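Local coordinates for outer membrane protein Omp121 (PDB 5FQ8), which probably imports nutrients, perhaps with a partner lipoprotein, across the Bacteroides outer membrane as a TonB-dependent receptor that binds calcium, at residues Y848-N861 against E873-W887. Residues are numbered along the deposited sequence; the frame is centred on the assembly and turned at random.
Sequences YNDRNPLIVPNSVN and ENTTPITSSNIYKYW. With CA (calcium ion), chain N.
Y848 meets W887 at the edge of the indole, with Y848 CG lying in the indole plane. The ring planes stand at 64°, obliquely to each other. Y886 CD2 lies over one face of W887, toward its rim. I878 CD1 lies over one face of the Y886 ring, offset toward its rim. V856 CG2 reaches both neighbours, 3.7 Å from I878 CD1 and 4.1 Å from Y886 CE1.

The backbones pair twice: L854 with I878, a lone hydrogen-bonded antiparallel bridge, and V860 with E873, a non-hydrogen-bonded pair whose side chains diverge. I878 N donates to L854 O at 2.7 Å, and L854 N to I878 O at 3.2 Å. N874 N donates to S859 O at 3.0 Å. The contact lies about 40 Å from the chain centre, in the loops at one end of the TonB-dependent receptor barrel. The hairpin of strands 859-865 and 868-873 connects the segments, which hold its two ends; strand 777-778 pairs beside 859-865.

The amide of N874 ties the loops near that hairpin. Its CG is anti to the backbone N (chi1 166°), and ND2 reaches S859 OG at 2.9 Å. S859 OG lies almost in the amide plane and itself donates to V856 O. N874 ND2 also donates to T876 O, while OD1 accepts from T876 N in an Asx turn. D850 points away from 873-887 and binds calcium through both carboxylate oxygens, with a water.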
ATOM      1  N   TYR B 848     -11.727 -45.965 -15.414  1.00 29.64           N
ATOM      2  CA  TYR B 848     -11.135 -46.842 -16.422  1.00 30.04           C
ATOM      3  C   TYR B 848     -11.441 -48.320 -16.205  1.00 73.44           C
ATOM      4  O   TYR B 848     -11.915 -49.001 -17.115  1.00 49.60           O
ATOM      5  CB  TYR B 848      -9.634 -46.613 -16.457  1.00 29.84           C
ATOM      6  CG  TYR B 848      -8.818 -47.736 -17.032  1.00 30.34           C
ATOM      7  CD1 TYR B 848      -8.747 -47.929 -18.392  1.00 30.55           C
ATOM      8  CD2 TYR B 848      -8.077 -48.568 -16.211  1.00 30.63           C
ATOM      9  CE1 TYR B 848      -7.996 -48.923 -18.916  1.00 31.04           C
ATOM     10  CE2 TYR B 848      -7.323 -49.562 -16.732  1.00 31.11           C
ATOM     11  CZ  TYR B 848      -7.286 -49.738 -18.088  1.00 31.32           C
ATOM     12  OH  TYR B 848      -6.533 -50.747 -18.629  1.00 39.10           O
ATOM     13  N   ASN B 849     -11.120 -48.867 -15.051  1.00 30.86           N
ATOM     14  CA  ASN B 849     -11.255 -50.303 -14.901  1.00 31.53           C
ATOM     15  C   ASN B 849     -12.460 -50.656 -14.063  1.00 31.77           C
ATOM     16  O   ASN B 849     -12.444 -51.647 -13.338  1.00 32.23           O
ATOM     17  CB  ASN B 849      -9.978 -50.883 -14.305  1.00 31.70           C
ATOM     18  CG  ASN B 849      -9.862 -52.369 -14.500  1.00 32.44           C
ATOM     19  OD1 ASN B 849      -9.582 -52.831 -15.589  1.00 34.21           O
ATOM     20  ND2 ASN B 849     -10.062 -53.127 -13.437  1.00 32.80           N
ATOM     21  N   ASP B 850     -13.509 -49.847 -14.144  1.00 31.49           N
ATOM     22  CA  ASP B 850     -14.586 -49.895 -13.166  1.00 31.61           C
ATOM     23  C   ASP B 850     -14.011 -49.757 -11.765  1.00 31.45           C
ATOM     24  O   ASP B 850     -14.611 -50.168 -10.771  1.00 31.72           O
ATOM     25  CB  ASP B 850     -15.421 -51.163 -13.312  1.00 53.75           C
ATOM     26  CG  ASP B 850     -16.007 -51.304 -14.701  1.00 43.68           C
ATOM     27  OD1 ASP B 850     -15.312 -50.957 -15.679  1.00 61.39           O
ATOM     28  OD2 ASP B 850     -17.140 -51.807 -14.768  1.00 43.61           O
ATOM     29  N   ARG B 851     -12.815 -49.182 -11.713  1.00 31.05           N
ATOM     30  CA  ARG B 851     -12.129 -48.836 -10.482  1.00 30.82           C
ATOM     31  C   ARG B 851     -11.890 -50.062  -9.604  1.00 31.39           C
ATOM     32  O   ARG B 851     -11.775 -49.964  -8.383  1.00 31.36           O
ATOM     33  CB  ARG B 851     -12.886 -47.731  -9.747  1.00 30.41           C
ATOM     34  CG  ARG B 851     -12.596 -46.388 -10.368  1.00 29.79           C
ATOM     35  CD  ARG B 851     -13.283 -45.265  -9.655  1.00 29.40           C
ATOM     36  NE  ARG B 851     -13.075 -44.017 -10.368  1.00 33.67           N
ATOM     37  CZ  ARG B 851     -13.731 -42.897 -10.104  1.00 34.69           C
ATOM     38  NH1 ARG B 851     -14.624 -42.881  -9.139  1.00 42.01           N
ATOM     39  NH2 ARG B 851     -13.487 -41.797 -10.797  1.00 32.54           N
ATOM     40  N   ASN B 852     -11.789 -51.205 -10.225  1.00 31.92           N
ATOM     41  CA  ASN B 852     -11.406 -52.401  -9.513  1.00 32.49           C
ATOM     42  C   ASN B 852      -9.890 -52.511  -9.458  1.00 32.44           C
ATOM     43  O   ASN B 852      -9.194 -51.954 -10.305  1.00 32.11           O
ATOM     44  CB  ASN B 852     -11.984 -53.618 -10.201  1.00 33.16           C
ATOM     45  CG  ASN B 852     -13.472 -53.650 -10.136  1.00 33.32           C
ATOM     46  OD1 ASN B 852     -14.064 -53.361  -9.106  1.00 33.26           O
ATOM     47  ND2 ASN B 852     -14.096 -53.992 -11.249  1.00 36.34           N
ATOM     48  N   PRO B 853      -9.355 -53.216  -8.466  1.00 35.93           N
ATOM     49  CA  PRO B 853      -7.902 -53.351  -8.352  1.00 32.81           C
ATOM     50  C   PRO B 853      -7.307 -53.855  -9.641  1.00 33.03           C
ATOM     51  O   PRO B 853      -7.837 -54.762 -10.268  1.00 48.81           O
ATOM     52  CB  PRO B 853      -7.738 -54.364  -7.222  1.00 33.38           C
ATOM     53  CG  PRO B 853      -9.043 -55.010  -7.073  1.00 33.78           C
ATOM     54  CD  PRO B 853     -10.038 -53.967  -7.410  1.00 33.27           C
ATOM     55  N   LEU B 854      -6.218 -53.250 -10.060  1.00 32.69           N
ATOM     56  CA  LEU B 854      -5.750 -53.534 -11.399  1.00 32.84           C
ATOM     57  C   LEU B 854      -4.240 -53.509 -11.440  1.00 32.84           C
ATOM     58  O   LEU B 854      -3.597 -52.737 -10.733  1.00 32.45           O
ATOM     59  CB  LEU B 854      -6.320 -52.539 -12.396  1.00 32.34           C
ATOM     60  CG  LEU B 854      -5.780 -51.125 -12.337  1.00 31.63           C
ATOM     61  CD1 LEU B 854      -4.850 -50.884 -13.487  1.00 31.55           C
ATOM     62  CD2 LEU B 854      -6.934 -50.197 -12.379  1.00 31.19           C
ATOM     63  N   ILE B 855      -3.684 -54.363 -12.282  1.00 33.33           N
ATOM     64  CA  ILE B 855      -2.258 -54.374 -12.552  1.00 33.40           C
ATOM     65  C   ILE B 855      -2.023 -53.630 -13.848  1.00 33.07           C
ATOM     66  O   ILE B 855      -2.588 -53.984 -14.882  1.00 33.29           O
ATOM     67  CB  ILE B 855      -1.709 -55.805 -12.618  1.00 34.22           C
ATOM     68  CG1 ILE B 855      -1.615 -56.393 -11.215  1.00 34.52           C
ATOM     69  CG2 ILE B 855      -0.350 -55.801 -13.256  1.00 34.34           C
ATOM     70  CD1 ILE B 855      -1.092 -57.790 -11.151  1.00 35.36           C
ATOM     71  N   VAL B 856      -1.222 -52.579 -13.783  1.00 34.07           N
ATOM     72  CA  VAL B 856      -0.854 -51.800 -14.958  1.00 38.71           C
ATOM     73  C   VAL B 856      -0.422 -52.762 -16.053  1.00 32.86           C
ATOM     74  O   VAL B 856       0.438 -53.607 -15.818  1.00 33.37           O
ATOM     75  CB  VAL B 856       0.258 -50.792 -14.628  1.00 31.82           C
ATOM     76  CG1 VAL B 856       0.728 -50.091 -15.879  1.00 31.60           C
ATOM     77  CG2 VAL B 856      -0.243 -49.788 -13.635  1.00 31.23           C
ATOM     78  N   PRO B 857      -1.017 -52.705 -17.236  1.00 32.89           N
ATOM     79  CA  PRO B 857      -0.635 -53.644 -18.287  1.00 35.39           C
ATOM     80  C   PRO B 857       0.800 -53.417 -18.732  1.00 37.47           C
ATOM     81  O   PRO B 857       1.243 -52.277 -18.886  1.00 33.05           O
ATOM     82  CB  PRO B 857      -1.641 -53.340 -19.404  1.00 33.41           C
ATOM     83  CG  PRO B 857      -2.813 -52.839 -18.697  1.00 33.00           C
ATOM     84  CD  PRO B 857      -2.241 -51.984 -17.601  1.00 32.48           C
ATOM     85  N   ASN B 858       1.525 -54.527 -18.907  1.00 42.66           N
ATOM     86  CA  ASN B 858       2.915 -54.557 -19.355  1.00 44.96           C
ATOM     87  C   ASN B 858       3.888 -54.148 -18.263  1.00 38.58           C
ATOM     88  O   ASN B 858       4.972 -53.653 -18.560  1.00 34.23           O
ATOM     89  CB  ASN B 858       3.128 -53.650 -20.569  1.00 52.14           C
ATOM     90  CG  ASN B 858       3.357 -54.430 -21.828  1.00 55.70           C
ATOM     91  OD1 ASN B 858       2.886 -55.559 -21.962  1.00 58.30           O
ATOM     92  ND2 ASN B 858       4.092 -53.841 -22.763  1.00 60.15           N
ATOM     93  N   SER B 859       3.532 -54.360 -17.011  1.00 34.23           N
ATOM     94  CA  SER B 859       4.314 -53.816 -15.916  1.00 33.95           C
ATOM     95  C   SER B 859       5.432 -54.758 -15.505  1.00 34.61           C
ATOM     96  O   SER B 859       5.279 -55.978 -15.523  1.00 35.27           O
ATOM     97  CB  SER B 859       3.408 -53.533 -14.723  1.00 33.58           C
ATOM     98  OG  SER B 859       2.588 -54.643 -14.424  1.00 34.06           O
ATOM     99  N   VAL B 860       6.568 -54.179 -15.139  1.00 34.46           N
ATOM    100  CA  VAL B 860       7.680 -54.922 -14.578  1.00 35.04           C
ATOM    101  C   VAL B 860       8.018 -54.333 -13.223  1.00 34.69           C
ATOM    102  O   VAL B 860       7.486 -53.305 -12.819  1.00 34.02           O
ATOM    103  CB  VAL B 860       8.912 -54.897 -15.487  1.00 35.34           C
ATOM    104  CG1 VAL B 860       8.537 -55.366 -16.862  1.00 35.65           C
ATOM    105  CG2 VAL B 860       9.466 -53.503 -15.533  1.00 34.70           C
ATOM    106  N   ASN B 861       8.905 -55.009 -12.515  1.00 35.22           N
ATOM    107  CA  ASN B 861       9.554 -54.459 -11.342  1.00 35.01           C
ATOM    108  C   ASN B 861      11.040 -54.404 -11.632  1.00 35.83           C
ATOM    109  O   ASN B 861      11.579 -55.303 -12.266  1.00 35.98           O
ATOM    110  CB  ASN B 861       9.275 -55.289 -10.099  1.00 35.39           C
ATOM    111  CG  ASN B 861       7.817 -55.303  -9.737  1.00 35.09           C
ATOM    112  OD1 ASN B 861       7.058 -54.493 -10.225  1.00 35.66           O
ATOM    113  ND2 ASN B 861       7.420 -56.216  -8.878  1.00 35.54           N
ATOM    114  N   GLU B 873       8.217 -59.597 -14.231  1.00 37.86           N
ATOM    115  CA  GLU B 873       6.794 -59.328 -14.403  1.00 37.43           C
ATOM    116  C   GLU B 873       6.186 -58.862 -13.093  1.00 36.96           C
ATOM    117  O   GLU B 873       6.377 -59.483 -12.048  1.00 39.80           O
ATOM    118  CB  GLU B 873       6.049 -60.567 -14.899  1.00 38.09           C
ATOM    119  CG  GLU B 873       4.528 -60.379 -14.894  1.00 37.72           C
ATOM    120  CD  GLU B 873       3.741 -61.626 -15.261  1.00 38.41           C
ATOM    121  OE1 GLU B 873       4.289 -62.498 -15.958  1.00 42.24           O
ATOM    122  OE2 GLU B 873       2.569 -61.730 -14.842  1.00 38.29           O
ATOM    123  N   ASN B 874       5.460 -57.761 -13.157  1.00 36.18           N
ATOM    124  CA  ASN B 874       4.898 -57.176 -11.961  1.00 35.70           C
ATOM    125  C   ASN B 874       3.662 -57.938 -11.526  1.00 35.95           C
ATOM    126  O   ASN B 874       2.745 -58.155 -12.313  1.00 35.98           O
ATOM    127  CB  ASN B 874       4.546 -55.718 -12.195  1.00 34.82           C
ATOM    128  CG  ASN B 874       3.672 -55.181 -11.112  1.00 34.36           C
ATOM    129  OD1 ASN B 874       3.936 -55.386  -9.935  1.00 34.50           O
ATOM    130  ND2 ASN B 874       2.591 -54.527 -11.495  1.00 33.87           N
ATOM    131  N   THR B 875       3.628 -58.304 -10.258  1.00 36.14           N
ATOM    132  CA  THR B 875       2.507 -59.006  -9.669  1.00 36.41           C
ATOM    133  C   THR B 875       1.637 -58.114  -8.801  1.00 35.79           C
ATOM    134  O   THR B 875       0.581 -58.557  -8.342  1.00 35.96           O
ATOM    135  CB  THR B 875       3.045 -60.163  -8.841  1.00 50.33           C
ATOM    136  OG1 THR B 875       4.053 -60.810  -9.604  1.00 37.73           O
ATOM    137  CG2 THR B 875       1.978 -61.157  -8.539  1.00 45.98           C
ATOM    138  N   THR B 876       2.043 -56.871  -8.568  1.00 35.11           N
ATOM    139  CA  THR B 876       1.376 -56.061  -7.572  1.00 34.61           C
ATOM    140  C   THR B 876       0.231 -55.294  -8.199  1.00 34.06           C
ATOM    141  O   THR B 876       0.453 -54.544  -9.154  1.00 33.65           O
ATOM    142  CB  THR B 876       2.333 -55.092  -6.923  1.00 34.19           C
ATOM    143  OG1 THR B 876       3.501 -55.790  -6.487  1.00 38.06           O
ATOM    144  CG2 THR B 876       1.674 -54.520  -5.727  1.00 33.86           C
ATOM    145  N   PRO B 877      -0.989 -55.452  -7.711  1.00 34.07           N
ATOM    146  CA  PRO B 877      -2.083 -54.608  -8.173  1.00 33.53           C
ATOM    147  C   PRO B 877      -2.038 -53.238  -7.527  1.00 32.82           C
ATOM    148  O   PRO B 877      -1.482 -53.042  -6.447  1.00 32.79           O
ATOM    149  CB  PRO B 877      -3.322 -55.380  -7.722  1.00 33.91           C
ATOM    150  CG  PRO B 877      -2.879 -56.065  -6.496  1.00 34.36           C
ATOM    151  CD  PRO B 877      -1.450 -56.455  -6.738  1.00 34.63           C
ATOM    152  N   ILE B 878      -2.618 -52.278  -8.230  1.00 32.28           N
ATOM    153  CA  ILE B 878      -2.966 -51.008  -7.618  1.00 31.64           C
ATOM    154  C   ILE B 878      -4.285 -51.219  -6.898  1.00 31.74           C
ATOM    155  O   ILE B 878      -5.290 -51.554  -7.521  1.00 31.88           O
ATOM    156  CB  ILE B 878      -3.079 -49.895  -8.663  1.00 31.07           C
ATOM    157  CG1 ILE B 878      -1.754 -49.681  -9.372  1.00 31.01           C
ATOM    158  CG2 ILE B 878      -3.489 -48.634  -8.000  1.00 30.48           C
ATOM    159  CD1 ILE B 878      -1.860 -48.680 -10.494  1.00 30.53           C
ATOM    160  N   THR B 879      -4.281 -51.059  -5.592  1.00 31.74           N
ATOM    161  CA  THR B 879      -5.475 -51.390  -4.844  1.00 31.95           C
ATOM    162  C   THR B 879      -6.565 -50.361  -5.094  1.00 31.44           C
ATOM    163  O   THR B 879      -6.313 -49.246  -5.549  1.00 30.87           O
ATOM    164  CB  THR B 879      -5.174 -51.469  -3.348  1.00 32.11           C
ATOM    165  OG1 THR B 879      -4.651 -50.215  -2.894  1.00 31.54           O
ATOM    166  CG2 THR B 879      -4.159 -52.560  -3.076  1.00 32.70           C
ATOM    167  N   SER B 880      -7.797 -50.767  -4.803  1.00 31.69           N
ATOM    168  CA  SER B 880      -8.922 -49.853  -4.892  1.00 31.30           C
ATOM    169  C   SER B 880      -8.628 -48.573  -4.148  1.00 39.15           C
ATOM    170  O   SER B 880      -8.889 -47.475  -4.646  1.00 39.44           O
ATOM    171  CB  SER B 880     -10.159 -50.507  -4.301  1.00 31.74           C
ATOM    172  OG  SER B 880     -10.226 -51.850  -4.704  1.00 34.33           O
ATOM    173  N   SER B 881      -8.057 -48.705  -2.953  1.00 34.88           N
ATOM    174  CA  SER B 881      -7.814 -47.552  -2.108  1.00 32.85           C
ATOM    175  C   SER B 881      -6.782 -46.617  -2.710  1.00 35.12           C
ATOM    176  O   SER B 881      -6.744 -45.436  -2.354  1.00 36.61           O
ATOM    177  CB  SER B 881      -7.369 -48.020  -0.722  1.00 37.23           C
ATOM    178  OG  SER B 881      -7.339 -46.944   0.199  1.00 39.90           O
ATOM    179  N   ASN B 882      -5.940 -47.107  -3.612  1.00 30.05           N
ATOM    180  CA  ASN B 882      -4.912 -46.258  -4.195  1.00 29.62           C
ATOM    181  C   ASN B 882      -5.194 -45.859  -5.636  1.00 29.34           C
ATOM    182  O   ASN B 882      -4.385 -45.140  -6.226  1.00 29.00           O
ATOM    183  CB  ASN B 882      -3.547 -46.944  -4.139  1.00 29.93           C
ATOM    184  CG  ASN B 882      -2.953 -46.978  -2.744  1.00 30.09           C
ATOM    185  OD1 ASN B 882      -3.237 -46.141  -1.898  1.00 29.81           O
ATOM    186  ND2 ASN B 882      -2.106 -47.961  -2.507  1.00 30.58           N
ATOM    187  N   ILE B 883      -6.313 -46.287  -6.219  1.00 30.85           N
ATOM    188  CA  ILE B 883      -6.583 -45.938  -7.609  1.00 29.29           C
ATOM    189  C   ILE B 883      -6.699 -44.434  -7.764  1.00 28.66           C
ATOM    190  O   ILE B 883      -6.248 -43.866  -8.763  1.00 33.79           O
ATOM    191  CB  ILE B 883      -7.842 -46.668  -8.112  1.00 29.62           C
ATOM    192  CG1 ILE B 883      -7.480 -48.083  -8.529  1.00 30.22           C
ATOM    193  CG2 ILE B 883      -8.467 -45.946  -9.291  1.00 29.31           C
ATOM    194  CD1 ILE B 883      -8.547 -48.764  -9.283  1.00 30.56           C
ATOM    195  N   TYR B 884      -7.269 -43.762  -6.763  1.00 28.45           N
ATOM    196  CA  TYR B 884      -7.350 -42.305  -6.792  1.00 27.89           C
ATOM    197  C   TYR B 884      -6.003 -41.677  -7.082  1.00 27.60           C
ATOM    198  O   TYR B 884      -5.926 -40.646  -7.755  1.00 27.19           O
ATOM    199  CB  TYR B 884      -7.871 -41.772  -5.464  1.00 27.79           C
ATOM    200  CG  TYR B 884      -6.780 -41.623  -4.432  1.00 27.78           C
ATOM    201  CD1 TYR B 884      -6.333 -42.721  -3.714  1.00 28.24           C
ATOM    202  CD2 TYR B 884      -6.182 -40.387  -4.187  1.00 27.33           C
ATOM    203  CE1 TYR B 884      -5.350 -42.604  -2.782  1.00 28.27           C
ATOM    204  CE2 TYR B 884      -5.188 -40.256  -3.257  1.00 27.35           C
ATOM    205  CZ  TYR B 884      -4.771 -41.376  -2.549  1.00 35.56           C
ATOM    206  OH  TYR B 884      -3.776 -41.297  -1.595  1.00 27.90           O
ATOM    207  N   LYS B 885      -4.925 -42.284  -6.581  1.00 27.84           N
ATOM    208  CA  LYS B 885      -3.608 -41.692  -6.760  1.00 27.62           C
ATOM    209  C   LYS B 885      -3.004 -42.067  -8.105  1.00 31.49           C
ATOM    210  O   LYS B 885      -2.223 -41.292  -8.663  1.00 33.87           O
ATOM    211  CB  LYS B 885      -2.702 -42.103  -5.605  1.00 27.86           C
ATOM    212  CG  LYS B 885      -1.288 -41.606  -5.706  1.00 27.72           C
ATOM    213  CD  LYS B 885      -0.444 -42.105  -4.564  1.00 28.03           C
ATOM    214  CE  LYS B 885       0.942 -41.486  -4.608  1.00 27.88           C
ATOM    215  NZ  LYS B 885       1.557 -41.430  -3.258  1.00 35.29           N
ATOM    216  N   TYR B 886      -3.374 -43.227  -8.649  1.00 29.45           N
ATOM    217  CA  TYR B 886      -2.938 -43.586  -9.990  1.00 28.28           C
ATOM    218  C   TYR B 886      -3.343 -42.522 -10.993  1.00 27.85           C
ATOM    219  O   TYR B 886      -2.544 -42.097 -11.834  1.00 27.72           O
ATOM    220  CB  TYR B 886      -3.530 -44.936 -10.388  1.00 28.81           C
ATOM    221  CG  TYR B 886      -3.154 -45.376 -11.774  1.00 29.02           C
ATOM    222  CD1 TYR B 886      -1.831 -45.450 -12.159  1.00 36.02           C
ATOM    223  CD2 TYR B 886      -4.120 -45.729 -12.695  1.00 29.17           C
ATOM    224  CE1 TYR B 886      -1.480 -45.851 -13.416  1.00 34.78           C
ATOM    225  CE2 TYR B 886      -3.773 -46.137 -13.960  1.00 29.40           C
ATOM    226  CZ  TYR B 886      -2.452 -46.193 -14.314  1.00 29.48           C
ATOM    227  OH  TYR B 886      -2.074 -46.603 -15.564  1.00 29.76           O
ATOM    228  N   TRP B 887      -4.579 -42.058 -10.894  1.00 27.65           N
ATOM    229  CA  TRP B 887      -5.077 -41.087 -11.846  1.00 27.30           C
ATOM    230  C   TRP B 887      -4.629 -39.679 -11.518  1.00 26.79           C
ATOM    231  O   TRP B 887      -4.367 -38.894 -12.427  1.00 26.54           O
ATOM    232  CB  TRP B 887      -6.597 -41.182 -11.911  1.00 32.07           C
ATOM    233  CG  TRP B 887      -7.015 -42.450 -12.545  1.00 29.30           C
ATOM    234  CD1 TRP B 887      -7.621 -43.509 -11.954  1.00 28.27           C
ATOM    235  CD2 TRP B 887      -6.794 -42.816 -13.896  1.00 28.03           C
ATOM    236  NE1 TRP B 887      -7.811 -44.507 -12.865  1.00 28.69           N
ATOM    237  CE2 TRP B 887      -7.306 -44.100 -14.067  1.00 28.55           C
ATOM    238  CE3 TRP B 887      -6.216 -42.171 -14.986  1.00 30.24           C
ATOM    239  CZ2 TRP B 887      -7.262 -44.749 -15.273  1.00 28.88           C
ATOM    240  CZ3 TRP B 887      -6.173 -42.823 -16.192  1.00 28.88           C
ATOM    241  CH2 TRP B 887      -6.695 -44.094 -16.325  1.00 31.15           C
TER
HETATM  242 CA    CA N1988     -16.685 -49.858 -16.660  1.00 46.03          CA
HETATM  243  O   HOH W   1       0.340 -51.887 -11.284  1.00 21.35           O
HETATM  244  O   HOH W   2     -17.038 -48.478 -18.442  1.00 15.39           O